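Local structure of HhaI Restriction Endonuclease (Haemophilus parahaemolyticus, 6UKF) at residues F68-S71 / P72-S76; P80-Q83 / K84-F88; E91-S94 / E95-L99; I138-I141 / E142-E145; K167-P170 / D171-A175. The protein binds double-stranded DNA as a type II restriction endonuclease that recognises and cuts the sequence GCGC. One frame throughout, in Å; residues are numbered along the deposited sequence. Where two conformers were deposited one is given.

Contact 1 (F68-S71 / P72-S76). With nucleotides of chain B; nucleotides of chain C.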
# COMPACT_ATOMS: atom_id res chain seq x y z
N PHE A 68 1.40 -5.84 22.86
CA PHE A 68 0.71 -5.76 21.59
C PHE A 68 0.52 -7.16 21.01
O PHE A 68 1.46 -7.97 21.02
CB PHE A 68 1.48 -4.86 20.62
CG PHE A 68 1.38 -3.42 20.98
CD1 PHE A 68 0.31 -2.67 20.52
CD2 PHE A 68 2.31 -2.84 21.81
CE1 PHE A 68 0.19 -1.34 20.87
CE2 PHE A 68 2.20 -1.51 22.17
CZ PHE A 68 1.14 -0.76 21.69
N ASP A 69 -0.69 -7.44 20.56
CA ASP A 69 -1.01 -8.71 19.93
C ASP A 69 -1.04 -8.54 18.42
O ASP A 69 -1.58 -7.56 17.90
CB ASP A 69 -2.37 -9.23 20.40
CG ASP A 69 -2.40 -9.52 21.90
OD1 ASP A 69 -3.42 -9.35 22.47
OD2 ASP A 69 -1.30 -9.94 22.52
N TYR A 70 -0.44 -9.50 17.73
CA TYR A 70 -0.50 -9.53 16.27
C TYR A 70 -1.91 -9.90 15.85
O TYR A 70 -2.46 -10.90 16.31
CB TYR A 70 0.49 -10.57 15.78
CG TYR A 70 0.91 -10.43 14.34
CD1 TYR A 70 1.80 -9.44 13.95
CD2 TYR A 70 0.44 -11.31 13.37
CE1 TYR A 70 2.20 -9.32 12.63
CE2 TYR A 70 0.84 -11.20 12.05
CZ TYR A 70 1.71 -10.20 11.69
OH TYR A 70 2.12 -10.07 10.39
N SER A 71 -2.51 -9.09 14.98
CA SER A 71 -3.88 -9.36 14.58
C SER A 71 -3.96 -10.73 13.91
O SER A 71 -3.20 -11.00 12.97
CB SER A 71 -4.40 -8.31 13.60
OG SER A 71 -5.68 -8.70 13.12
N PRO A 72 -4.87 -11.61 14.35
CA PRO A 72 -5.04 -12.89 13.64
C PRO A 72 -5.57 -12.73 12.23
O PRO A 72 -5.56 -13.71 11.47
CB PRO A 72 -6.05 -13.64 14.53
CG PRO A 72 -6.80 -12.55 15.24
CD PRO A 72 -5.79 -11.47 15.48
N LYS A 73 -6.01 -11.54 11.84
CA LYS A 73 -6.51 -11.28 10.50
C LYS A 73 -5.45 -10.68 9.58
O LYS A 73 -5.74 -10.42 8.41
CB LYS A 73 -7.73 -10.35 10.56
CG LYS A 73 -8.95 -10.99 11.23
CD LYS A 73 -10.07 -9.97 11.41
CE LYS A 73 -11.27 -10.58 12.12
NZ LYS A 73 -11.77 -9.71 13.21
N ASN A 74 -4.24 -10.45 10.08
CA ASN A 74 -3.16 -10.00 9.22
C ASN A 74 -2.89 -11.02 8.12
O ASN A 74 -3.20 -12.21 8.25
CB ASN A 74 -1.88 -9.77 10.03
CG ASN A 74 -1.91 -8.48 10.82
OD1 ASN A 74 -2.60 -7.53 10.45
ND2 ASN A 74 -1.16 -8.44 11.91
N LYS A 75 -2.29 -10.55 7.03
CA LYS A 75 -2.09 -11.36 5.84
C LYS A 75 -0.64 -11.80 5.65
O LYS A 75 -0.30 -12.33 4.59
CB LYS A 75 -2.57 -10.60 4.60
CG LYS A 75 -4.01 -10.09 4.69
CD LYS A 75 -4.97 -11.21 5.06
CE LYS A 75 -6.41 -10.75 4.96
NZ LYS A 75 -7.36 -11.85 5.28
N SER A 76 0.21 -11.60 6.65
CA SER A 76 1.56 -12.15 6.64
C SER A 76 1.88 -12.66 8.03
O SER A 76 1.33 -12.17 9.02
CB SER A 76 2.61 -11.12 6.21
OG SER A 76 2.77 -10.11 7.19
P DG B 6 -7.52 -5.78 11.26
OP1 DG B 6 -6.94 -6.70 12.25
OP2 DG B 6 -7.62 -4.33 11.58
O5' DG B 6 -6.74 -5.94 9.89
C5' DG B 6 -6.60 -7.22 9.32
C4' DG B 6 -5.90 -7.14 7.99
O4' DG B 6 -6.77 -6.49 7.02
C3' DG B 6 -4.59 -6.34 7.98
O3' DG B 6 -3.64 -7.05 7.22
C2' DG B 6 -4.98 -5.01 7.36
C1' DG B 6 -6.07 -5.43 6.38
N9 DG B 6 -7.04 -4.41 6.03
C8 DG B 6 -7.67 -3.52 6.87
N7 DG B 6 -8.51 -2.73 6.25
C5 DG B 6 -8.44 -3.13 4.92
C6 DG B 6 -9.11 -2.64 3.77
O6 DG B 6 -9.95 -1.73 3.71
N1 DG B 6 -8.74 -3.32 2.62
C2 DG B 6 -7.83 -4.35 2.57
N2 DG B 6 -7.60 -4.89 1.37
N3 DG B 6 -7.19 -4.82 3.64
C4 DG B 6 -7.54 -4.16 4.77
P DC B 7 -2.11 -6.58 7.12
OP1 DC B 7 -1.31 -7.83 7.18
OP2 DC B 7 -1.84 -5.48 8.07
O5' DC B 7 -2.01 -6.00 5.64
C5' DC B 7 -2.17 -6.90 4.55
C4' DC B 7 -2.10 -6.18 3.23
O4' DC B 7 -3.30 -5.38 3.05
C3' DC B 7 -0.91 -5.22 3.07
O3' DC B 7 -0.30 -5.46 1.80
C2' DC B 7 -1.54 -3.84 3.17
C1' DC B 7 -2.94 -4.09 2.61
N1 DC B 7 -3.96 -3.12 3.07
C2 DC B 7 -4.77 -2.48 2.13
O2 DC B 7 -4.64 -2.75 0.93
N3 DC B 7 -5.68 -1.58 2.57
C4 DC B 7 -5.79 -1.32 3.88
N4 DC B 7 -6.69 -0.42 4.27
C5 DC B 7 -4.97 -1.97 4.84
C6 DC B 7 -4.08 -2.86 4.40
P DG C 11 -7.77 -14.31 2.83
OP1 DG C 11 -6.44 -13.93 3.36
OP2 DG C 11 -7.97 -15.65 2.25
O5' DG C 11 -8.83 -14.18 3.99
C5' DG C 11 -9.96 -15.02 4.00
C4' DG C 11 -10.78 -14.80 5.25
O4' DG C 11 -11.53 -13.57 5.11
C3' DG C 11 -11.78 -15.90 5.55
O3' DG C 11 -11.65 -16.32 6.91
C2' DG C 11 -13.15 -15.31 5.23
C1' DG C 11 -12.92 -13.81 5.22
N9 DG C 11 -13.58 -13.11 4.11
C8 DG C 11 -13.46 -13.39 2.77
N7 DG C 11 -14.18 -12.59 2.01
C5 DG C 11 -14.80 -11.74 2.91
C6 DG C 11 -15.70 -10.67 2.68
O6 DG C 11 -16.13 -10.25 1.59
N1 DG C 11 -16.10 -10.07 3.87
C2 DG C 11 -15.68 -10.45 5.12
N2 DG C 11 -16.17 -9.75 6.15
N3 DG C 11 -14.84 -11.45 5.35
C4 DG C 11 -14.44 -12.05 4.20

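Contact 2 (P80-Q83 / K84-F88)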
# COMPACT_ATOMS: atom_id res chain seq x y z
N PRO A 80 11.00 -12.97 12.62
CA PRO A 80 11.79 -12.49 13.76
C PRO A 80 11.84 -10.98 13.88
O PRO A 80 11.97 -10.45 14.99
CB PRO A 80 13.18 -13.09 13.51
CG PRO A 80 12.91 -14.30 12.68
CD PRO A 80 11.75 -13.93 11.80
N TYR A 81 11.72 -10.26 12.76
CA TYR A 81 11.77 -8.81 12.79
C TYR A 81 10.44 -8.23 13.23
O TYR A 81 10.40 -7.24 13.97
CB TYR A 81 12.25 -8.30 11.43
CG TYR A 81 13.43 -9.14 10.98
CD1 TYR A 81 14.67 -8.99 11.58
CD2 TYR A 81 13.29 -10.12 10.02
CE1 TYR A 81 15.75 -9.77 11.21
CE2 TYR A 81 14.36 -10.91 9.64
CZ TYR A 81 15.58 -10.74 10.24
OH TYR A 81 16.65 -11.52 9.86
N THR A 82 9.33 -8.85 12.82
CA THR A 82 8.05 -8.56 13.44
C THR A 82 8.16 -8.68 14.95
O THR A 82 7.70 -7.81 15.70
CB THR A 82 6.99 -9.54 12.94
OG1 THR A 82 7.10 -9.73 11.53
CG2 THR A 82 5.59 -9.04 13.30
N GLN A 83 8.78 -9.77 15.42
CA GLN A 83 8.86 -10.02 16.85
C GLN A 83 9.69 -8.96 17.56
O GLN A 83 9.34 -8.52 18.67
CB GLN A 83 9.41 -11.43 17.10
CG GLN A 83 8.33 -12.50 17.02
CD GLN A 83 8.87 -13.88 16.72
OE1 GLN A 83 10.07 -14.07 16.52
NE2 GLN A 83 7.98 -14.86 16.67
N LYS A 84 10.79 -8.53 16.95
CA LYS A 84 11.60 -7.47 17.55
C LYS A 84 10.79 -6.19 17.69
O LYS A 84 10.87 -5.50 18.72
CB LYS A 84 12.85 -7.21 16.72
CG LYS A 84 13.84 -8.37 16.68
CD LYS A 84 15.01 -8.04 15.77
CE LYS A 84 15.81 -9.28 15.40
NZ LYS A 84 16.25 -10.06 16.59
N ILE A 85 10.01 -5.84 16.67
CA ILE A 85 9.19 -4.64 16.72
C ILE A 85 8.14 -4.76 17.82
O ILE A 85 7.95 -3.85 18.63
CB ILE A 85 8.55 -4.36 15.35
CG1 ILE A 85 9.64 -4.05 14.32
CG2 ILE A 85 7.54 -3.23 15.44
CD1 ILE A 85 9.15 -4.07 12.89
N MET A 86 7.42 -5.89 17.84
CA MET A 86 6.40 -6.10 18.86
C MET A 86 7.00 -6.07 20.25
O MET A 86 6.42 -5.50 21.18
CB MET A 86 5.70 -7.43 18.62
CG MET A 86 4.83 -7.46 17.39
SD MET A 86 4.14 -9.09 17.06
CE MET A 86 3.22 -9.40 18.57
N GLN A 87 8.16 -6.70 20.42
CA GLN A 87 8.81 -6.71 21.73
C GLN A 87 9.17 -5.30 22.17
O GLN A 87 8.91 -4.91 23.31
CB GLN A 87 10.06 -7.59 21.66
CG GLN A 87 10.93 -7.54 22.90
CD GLN A 87 12.10 -8.49 22.81
OE1 GLN A 87 11.96 -9.62 22.35
NE2 GLN A 87 13.26 -8.03 23.25
N PHE A 88 9.74 -4.51 21.27
CA PHE A 88 10.09 -3.14 21.63
C PHE A 88 8.85 -2.35 22.03
O PHE A 88 8.85 -1.65 23.05
CB PHE A 88 10.81 -2.44 20.48
CG PHE A 88 11.13 -1.01 20.78
CD1 PHE A 88 10.23 -0.00 20.48
CD2 PHE A 88 12.32 -0.67 21.41
CE1 PHE A 88 10.51 1.31 20.78
CE2 PHE A 88 12.61 0.64 21.71
CZ PHE A 88 11.70 1.64 21.40
O HOH W 1 13.64 -11.77 17.33

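Contact 3 (E91-S94 / E95-L99). With EDO (1,2-ethanediol), chain N.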
# COMPACT_ATOMS: atom_id res chain seq x y z
N GLU A 91 7.51 -3.67 25.45
CA GLU A 91 8.35 -3.22 26.56
C GLU A 91 8.21 -1.73 26.80
O GLU A 91 8.55 -1.25 27.89
CB GLU A 91 9.80 -3.62 26.31
CG GLU A 91 10.01 -5.14 26.22
CD GLU A 91 11.47 -5.56 26.08
OE1 GLU A 91 11.79 -6.61 26.55
OE2 GLU A 91 12.32 -4.78 25.44
N ASN A 92 7.71 -0.98 25.81
CA ASN A 92 7.41 0.44 25.92
C ASN A 92 5.92 0.69 25.74
O ASN A 92 5.50 1.66 25.11
CB ASN A 92 8.22 1.24 24.90
CG ASN A 92 9.71 1.21 25.18
OD1 ASN A 92 10.20 1.92 26.06
ND2 ASN A 92 10.43 0.37 24.45
N PHE A 93 5.10 -0.19 26.33
CA PHE A 93 3.68 -0.22 26.02
C PHE A 93 3.02 1.13 26.25
O PHE A 93 2.23 1.60 25.42
CB PHE A 93 2.98 -1.30 26.85
CG PHE A 93 1.52 -1.44 26.56
CD1 PHE A 93 1.09 -2.15 25.45
CD2 PHE A 93 0.57 -0.86 27.38
CE1 PHE A 93 -0.26 -2.27 25.17
CE2 PHE A 93 -0.78 -0.98 27.11
CZ PHE A 93 -1.19 -1.69 26.00
N SER A 94 3.31 1.76 27.39
CA SER A 94 2.70 3.04 27.71
C SER A 94 2.88 4.05 26.60
O SER A 94 1.99 4.89 26.38
CB SER A 94 3.34 3.60 28.98
OG SER A 94 4.72 3.86 28.79
N GLU A 95 4.02 4.04 25.93
CA GLU A 95 4.34 5.02 24.87
C GLU A 95 3.61 4.74 23.56
O GLU A 95 3.54 5.65 22.74
CB GLU A 95 5.84 5.02 24.60
CG GLU A 95 6.70 5.27 25.83
CD GLU A 95 6.13 6.17 26.91
OE1 GLU A 95 5.48 7.18 26.55
OE2 GLU A 95 6.36 5.89 28.10
N TYR A 96 3.08 3.54 23.33
CA TYR A 96 2.42 3.21 22.08
C TYR A 96 0.95 2.87 22.22
O TYR A 96 0.26 2.74 21.20
CB TYR A 96 3.16 2.05 21.39
CG TYR A 96 4.53 2.46 20.90
CD1 TYR A 96 4.67 3.11 19.69
CD2 TYR A 96 5.67 2.23 21.66
CE1 TYR A 96 5.91 3.51 19.23
CE2 TYR A 96 6.91 2.62 21.21
CZ TYR A 96 7.03 3.26 19.99
OH TYR A 96 8.26 3.65 19.55
N ALA A 97 0.43 2.76 23.44
CA ALA A 97 -0.93 2.27 23.64
C ALA A 97 -1.99 3.32 23.33
O ALA A 97 -3.13 2.95 23.04
CB ALA A 97 -1.10 1.76 25.06
N ASN A 98 -1.66 4.61 23.40
CA ASN A 98 -2.60 5.66 23.00
C ASN A 98 -2.46 5.85 21.50
O ASN A 98 -1.56 6.56 21.03
CB ASN A 98 -2.33 6.96 23.77
CG ASN A 98 -2.85 6.90 25.20
OD1 ASN A 98 -3.62 6.01 25.56
ND2 ASN A 98 -2.44 7.87 26.01
N LEU A 99 -3.35 5.22 20.74
CA LEU A 99 -3.26 5.22 19.29
C LEU A 99 -3.52 6.62 18.74
O LEU A 99 -4.29 7.40 19.31
CB LEU A 99 -4.28 4.25 18.71
CG LEU A 99 -4.27 2.84 19.30
CD1 LEU A 99 -5.25 1.94 18.55
CD2 LEU A 99 -2.87 2.23 19.28
C1 EDO N . 6.65 1.28 29.31
O1 EDO N . 6.94 2.63 28.93
C2 EDO N . 5.36 1.24 30.11
O2 EDO N . 4.54 0.16 29.64
O HOH W 2 8.78 3.62 27.76

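Contact 4 (I138-I141 / E142-E145)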
# COMPACT_ATOMS: atom_id res chain seq x y z
N ILE A 138 16.70 -0.72 -11.11
CA ILE A 138 16.15 -2.05 -10.86
C ILE A 138 17.13 -2.78 -9.97
O ILE A 138 18.33 -2.83 -10.26
CB ILE A 138 15.94 -2.82 -12.18
CG1 ILE A 138 15.01 -2.05 -13.12
CG2 ILE A 138 15.39 -4.21 -11.89
CD1 ILE A 138 14.97 -2.61 -14.52
N PHE A 139 16.63 -3.37 -8.88
CA PHE A 139 17.54 -4.01 -7.95
C PHE A 139 16.87 -5.19 -7.26
O PHE A 139 15.65 -5.19 -7.07
CB PHE A 139 18.08 -3.02 -6.91
CG PHE A 139 17.04 -2.44 -6.01
CD1 PHE A 139 16.66 -3.10 -4.85
CD2 PHE A 139 16.45 -1.22 -6.30
CE1 PHE A 139 15.70 -2.56 -4.01
CE2 PHE A 139 15.50 -0.68 -5.47
CZ PHE A 139 15.13 -1.34 -4.32
N PRO A 140 17.65 -6.20 -6.87
CA PRO A 140 17.08 -7.35 -6.17
C PRO A 140 16.80 -7.04 -4.71
O PRO A 140 17.49 -6.23 -4.08
CB PRO A 140 18.20 -8.40 -6.29
CG PRO A 140 19.44 -7.59 -6.32
CD PRO A 140 19.10 -6.33 -7.06
N ILE A 141 15.79 -7.71 -4.17
CA ILE A 141 15.33 -7.46 -2.80
C ILE A 141 16.47 -7.59 -1.80
O ILE A 141 16.51 -6.87 -0.80
CB ILE A 141 14.13 -8.37 -2.48
CG1 ILE A 141 13.59 -8.13 -1.06
CG2 ILE A 141 14.48 -9.85 -2.64
CD1 ILE A 141 13.15 -6.71 -0.80
N GLU A 142 17.42 -8.50 -2.04
CA GLU A 142 18.50 -8.70 -1.08
C GLU A 142 19.39 -7.48 -0.91
O GLU A 142 20.15 -7.43 0.07
CB GLU A 142 19.35 -9.92 -1.47
CG GLU A 142 19.96 -9.84 -2.85
CD GLU A 142 19.14 -10.57 -3.91
OE1 GLU A 142 19.74 -11.02 -4.90
OE2 GLU A 142 17.91 -10.69 -3.76
N HIS A 143 19.33 -6.49 -1.81
CA HIS A 143 20.16 -5.30 -1.71
C HIS A 143 19.36 -4.04 -1.40
O HIS A 143 19.84 -2.93 -1.62
CB HIS A 143 20.98 -5.11 -2.98
CG HIS A 143 22.07 -6.12 -3.13
ND1 HIS A 143 22.96 -6.09 -4.18
CD2 HIS A 143 22.42 -7.17 -2.36
CE1 HIS A 143 23.81 -7.10 -4.06
NE2 HIS A 143 23.51 -7.77 -2.96
N PHE A 144 18.16 -4.21 -0.83
CA PHE A 144 17.24 -3.09 -0.60
C PHE A 144 17.90 -1.92 0.11
O PHE A 144 17.66 -0.76 -0.25
CB PHE A 144 16.06 -3.61 0.22
CG PHE A 144 14.89 -2.69 0.26
CD1 PHE A 144 13.90 -2.78 -0.70
CD2 PHE A 144 14.76 -1.73 1.25
CE1 PHE A 144 12.81 -1.94 -0.68
CE2 PHE A 144 13.68 -0.89 1.28
CZ PHE A 144 12.70 -0.99 0.31
N GLU A 145 18.72 -2.19 1.13
CA GLU A 145 19.24 -1.11 1.96
C GLU A 145 20.19 -0.19 1.21
O GLU A 145 20.44 0.93 1.68
CB GLU A 145 19.94 -1.68 3.20
CG GLU A 145 21.31 -2.31 2.97
CD GLU A 145 21.26 -3.71 2.39
OE1 GLU A 145 20.21 -4.17 2.07
OE2 GLU A 145 22.40 -4.38 2.27

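Contact 5 (K167-P170 / D171-A175). With nucleotides of chain B.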
# COMPACT_ATOMS: atom_id res chain seq x y z
N LYS A 167 -28.50 -2.70 -1.22
CA LYS A 167 -29.02 -2.60 0.14
C LYS A 167 -28.89 -1.19 0.70
O LYS A 167 -29.74 -0.75 1.47
CB LYS A 167 -28.30 -3.60 1.05
CG LYS A 167 -28.74 -3.56 2.50
CD LYS A 167 -27.97 -4.56 3.35
N SER A 168 -27.84 -0.47 0.31
CA SER A 168 -27.60 0.88 0.82
C SER A 168 -28.20 1.97 -0.05
O SER A 168 -28.17 3.14 0.34
CB SER A 168 -26.09 1.12 0.94
OG SER A 168 -25.46 0.08 1.66
N LEU A 169 -28.74 1.62 -1.22
CA LEU A 169 -29.23 2.64 -2.14
C LEU A 169 -30.33 3.50 -1.53
O LEU A 169 -30.27 4.73 -1.68
CB LEU A 169 -29.66 1.97 -3.46
CG LEU A 169 -30.14 2.89 -4.58
CD1 LEU A 169 -29.11 3.95 -4.90
CD2 LEU A 169 -30.46 2.08 -5.82
N PRO A 170 -31.34 2.94 -0.85
CA PRO A 170 -32.34 3.82 -0.21
C PRO A 170 -31.73 4.82 0.76
O PRO A 170 -32.10 6.00 0.74
CB PRO A 170 -33.28 2.82 0.48
CG PRO A 170 -33.13 1.57 -0.30
CD PRO A 170 -31.71 1.52 -0.74
N ASP A 171 -30.82 4.38 1.63
CA ASP A 171 -30.19 5.31 2.55
C ASP A 171 -29.44 6.40 1.80
O ASP A 171 -29.43 7.56 2.23
CB ASP A 171 -29.23 4.58 3.50
CG ASP A 171 -29.96 3.83 4.60
OD1 ASP A 171 -29.37 2.89 5.16
OD2 ASP A 171 -31.12 4.18 4.89
N PHE A 172 -28.79 6.05 0.69
CA PHE A 172 -28.05 7.05 -0.06
C PHE A 172 -28.99 8.06 -0.71
O PHE A 172 -28.73 9.27 -0.67
CB PHE A 172 -27.14 6.41 -1.10
CG PHE A 172 -26.34 7.41 -1.87
CD1 PHE A 172 -25.41 8.21 -1.21
CD2 PHE A 172 -26.52 7.59 -3.23
CE1 PHE A 172 -24.67 9.15 -1.89
CE2 PHE A 172 -25.78 8.53 -3.92
CZ PHE A 172 -24.85 9.31 -3.25
N LYS A 173 -30.06 7.59 -1.35
CA LYS A 173 -31.04 8.51 -1.91
C LYS A 173 -31.61 9.43 -0.83
O LYS A 173 -31.82 10.62 -1.07
CB LYS A 173 -32.17 7.73 -2.59
CG LYS A 173 -31.77 7.06 -3.89
CD LYS A 173 -32.96 6.39 -4.56
CE LYS A 173 -32.56 5.72 -5.86
NZ LYS A 173 -33.63 4.87 -6.43
N GLN A 174 -31.86 8.89 0.36
CA GLN A 174 -32.38 9.71 1.45
C GLN A 174 -31.34 10.70 1.96
O GLN A 174 -31.68 11.82 2.33
CB GLN A 174 -32.92 8.81 2.57
CG GLN A 174 -34.21 8.10 2.16
CD GLN A 174 -34.70 7.10 3.20
OE1 GLN A 174 -34.36 7.19 4.38
NE2 GLN A 174 -35.51 6.15 2.75
N ALA A 175 -30.06 10.31 1.95
CA ALA A 175 -29.00 11.25 2.31
C ALA A 175 -28.91 12.39 1.30
O ALA A 175 -28.74 13.55 1.68
CB ALA A 175 -27.66 10.52 2.43
P DC B 2 -25.85 -6.11 -1.92
OP1 DC B 2 -27.07 -5.28 -1.81
OP2 DC B 2 -24.82 -5.77 -2.94
O5' DC B 2 -25.16 -6.16 -0.48
C5' DC B 2 -25.92 -6.56 0.65
C4' DC B 2 -25.02 -6.75 1.87
O4' DC B 2 -24.13 -7.87 1.65
C3' DC B 2 -24.13 -5.55 2.20
O3' DC B 2 -24.41 -5.11 3.53
C2' DC B 2 -22.70 -6.07 2.04
C1' DC B 2 -22.87 -7.58 2.20
N1 DC B 2 -21.84 -8.41 1.51
C2 DC B 2 -21.09 -9.34 2.25
O2 DC B 2 -21.29 -9.45 3.47
N3 DC B 2 -20.17 -10.09 1.61
C4 DC B 2 -19.98 -9.95 0.30
N4 DC B 2 -19.06 -10.72 -0.29
C5 DC B 2 -20.73 -9.01 -0.47
C6 DC B 2 -21.64 -8.27 0.17
O HOH W 3 -30.74 1.65 2.42

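Contact 1 (F68-S71 / P72-S76)
Tyr70 and Asn74 meet with ring and amide steeply inclined, their planes 74° apart. ND2 of Asn74 sits 3.3 Å above the plane of the Tyr70 ring, over its centre, and the same nitrogen is hydrogen-bonded to the backbone O of Val58. The phenol reaches past this amide: with CG anti to the backbone N (chi1 -160°), the ring lies along the loop and its OH donates to Ser76 O at 2.6 Å. That oxygen lies at the ring edge, in the ring plane, whereas the hydroxyl approaches from well above the carbonyl plane of Ser76.

Between these two side chains the backbone makes a type I beta turn from Ser71 to Asn74, closed by Asn74 N to Ser71 O (3.1 Å). It leads out of strand 67-70, an outermost strand of an antiparallel sheet, and carries the chain along bound DNA. Ser71 OG, directed beside its carbonyl carbon, serves both sides: it accepts from Lys73 N at 3.1 Å and donates to OP1 of nucleotide DG6 of chain B at 2.5 Å. One phosphate further, Lys75 N gives an almost straight bond (176°) to OP1 of DC7 of chain B. The Lys75 side chain bends at chi2 and spans to the other strand, where NZ donates to both OP1 and O5' of DG11 of chain C, each at 3.0 Å.

Contact 2 (P80-Q83 / K84-F88)
Pro80 and Lys84 are joined by the first of a run of i to i+4 backbone bonds in the alpha-helix 80-91, four of which cross between 80-83 and 84-88. Lys84 N donates to Pro80 O at 3.0 Å, Ile85 N to Tyr81 O, Met86 N to Thr82 O and Gln87 N to Gln83 O. The Met86 bond is close to straight at 171° and arrives nearly along the C=O axis of Thr82, while the other three donors stand somewhat tilted from their carbonyl planes. Before the helix, Asn79 OD1 accepts from Thr82 N and, weakly, from Tyr81 N.

Apolar contact follows the same spacing. Thr82 and Met86 run side by side, and CG2 of Thr82 touches SD of Met86 at 4.0 Å. This methyl is available because OG1 of Thr82 stands beside its own backbone N (chi1 -43°), which turns CG2 toward the carbonyl side. Both residues pack on Tyr70 of strand 67-70, Thr82 also on Phe57 and Met86 on Leu59 of strand 51-62, so this flank faces the sheet. Three residues apart, Tyr81 and Lys84 also lie alongside each other, with CE of the lysine 4.0 Å from CD1 of the ring; the tyrosine is packed against Trp116 and Glu119 of helix 110-123.

A water adds a polar link. Extended as far as CE, the lysine leads back toward the first turn; the bend at chi4 then turns NZ aside, and the water accepts from Lys84 NZ and donates to Pro80 O, each at 3.2 Å.

Contact 3 (E91-S94 / E95-L99)
Glu95 turns back on Ser94 and Asn92. Its backbone N donates to Asn92 O at 2.9 Å, a bent bond that follows directly on the end of helix 80-91. The side chain folds at chi2 (-33°), which brings OE2 within reach of the serine hydroxyl: Ser94 OG, standing well above the carboxylate plane, donates to Glu95 OE2 at 2.7 Å. The same hydroxyl accepts from O1 of a 1,2-ethanediol molecule, probably left by the crystallisation liquor, whose O2 accepts from Ser94 N. A water donates to Asn92 OD1 at 2.8 Å and weakly to Glu95 OE2.

Tyr96 N donates to Phe93 O at 3.0 Å, an i to i+3 bond, as in a 3-10 turn, in the weakly bonded helix 93-96. The Tyr96 ring is buried, with Asn92 O near its plane at the edge, 3.5 Å from CD2. The phenol hydroxyl is bound by Ile105 O, and Phe88 and Met89 of helix 80-91 pack against the ring.

Ala97 closes the turn. Its N makes a weak second bond to Phe93 O, and its methyl lies over one face of the Phe93 ring in a CH-pi contact, 3.8 Å from the centroid and displaced toward the rim at CE2. Phe93 holds CG anti to its backbone N (chi1 -178°), which swings the ring toward the residue four places on; Phe68 of strand 67-70 meets the ring as well.

With aromatic and methyl packing on the buried side, the Ser94-Glu95 bond ties two side chains together on the exposed one; the bond that Ser94 receives from the diol may be supplied by water in solution.

Contact 4 (I138-I141 / E142-E145)
Phe139 carries CG between its backbone N and carbonyl carbon (chi1 64°), and Phe144 carries it anti to the backbone N (chi1 -166°); together these settings bring the two rings to each other just after edge strand 136-140 of the mixed sheet. The chain there leaves the strand in a tight turn of 3-10 character, with His143 N donating to Pro140 O at 2.9 Å and Phe144 N to Ile141 O at 3.1 Å, both from above the carbonyl planes.

The aromatic pair is oblique, its planes 68° apart and its centroids 5.9 Å from each other. CD1 of Phe144 approaches Phe139 CE1 to 3.8 Å, lying in the plane of the Phe139 ring at its edge. Ile141 adds its CD1 methyl to the same carbon of Phe144. Around this cluster Tyr147 stacks on Phe139, and Phe129 of strand 126-132 meets Phe144 edge-to-face, so the aromatic side of the turn is buried against strand 126-132 and helix 110-123.

On the outer side Glu142 also has CG between its backbone N and carbonyl carbon, and bends at chi2; its side chain crosses that of Pro140 at about a right angle, placing OE1 3.3 Å from CB of Pro140.

Contact 5 (K167-P170 / D171-A175)
Leu169 and Lys173 meet one turn apart on helix 169-179 through their side chains as well as their backbones. The leucine has CG anti to its backbone N (chi1 -177°), which carries the branch along the helix toward the lysine. Lys173 is extended throughout beyond CG, and the flank of its aliphatic chain, at CE, rests against CG of Leu169 at 3.9 Å and CD1 at 4.0 Å. Both side chains also touch Met185 of strand 184-186, so the lysine contributes methylenes to an apolar patch. The Phe172 ring leads away from the preceding turn and packs edge-to-face on Phe208, beside Val219 and Ile201.

Gln174 keeps CG beside its own backbone N, which lays its methylene chain along the preceding turn, CG 3.3 Å from Pro170 O. That oxygen receives Gln174 N, while Leu169 O receives Lys173 N in a nearly straight bond (174°) and Ser168 O receives Phe172 N at 3.0 Å. Ser168 turns its hydroxyl elsewhere, to Asn165 OD1. At Asp171 a water takes part: it accepts from Asp171 N at 2.8 Å and donates to Lys167 O at 2.8 Å.

The modelled side chain of Lys167, which stops at CD, follows the sugar-phosphate backbone. Its amide donates to OP1 of nucleotide DC2 of chain B at 3.0 Å. The arrangement is that of a phosphate held by a backbone amide just before a helix start; the helix dipole may also favour its charge.

How the contacts relate
Contacts 1, 2 and 3 follow one another along the chain and touch, so that strand 67-70 and helices 80-91 and 93-96 form one packed unit. Contact 1 lies at the surface, and contacts 2, 3 and 5 are partly buried. Contact 4 is a buried contact built largely on aromatic packing, joining the edge of the five-stranded mixed sheet to helix 110-123. Contact 5 is remote, its centre about 49 Å from that of contact 4, on a separate helix beside the four-stranded sheet. DNA phosphates are bound at contacts 1 and 5, by loop groups in one and a backbone amide before a helix in the other, whereas contacts 2 and 3 combine apolar inner faces with hydrated outer ones.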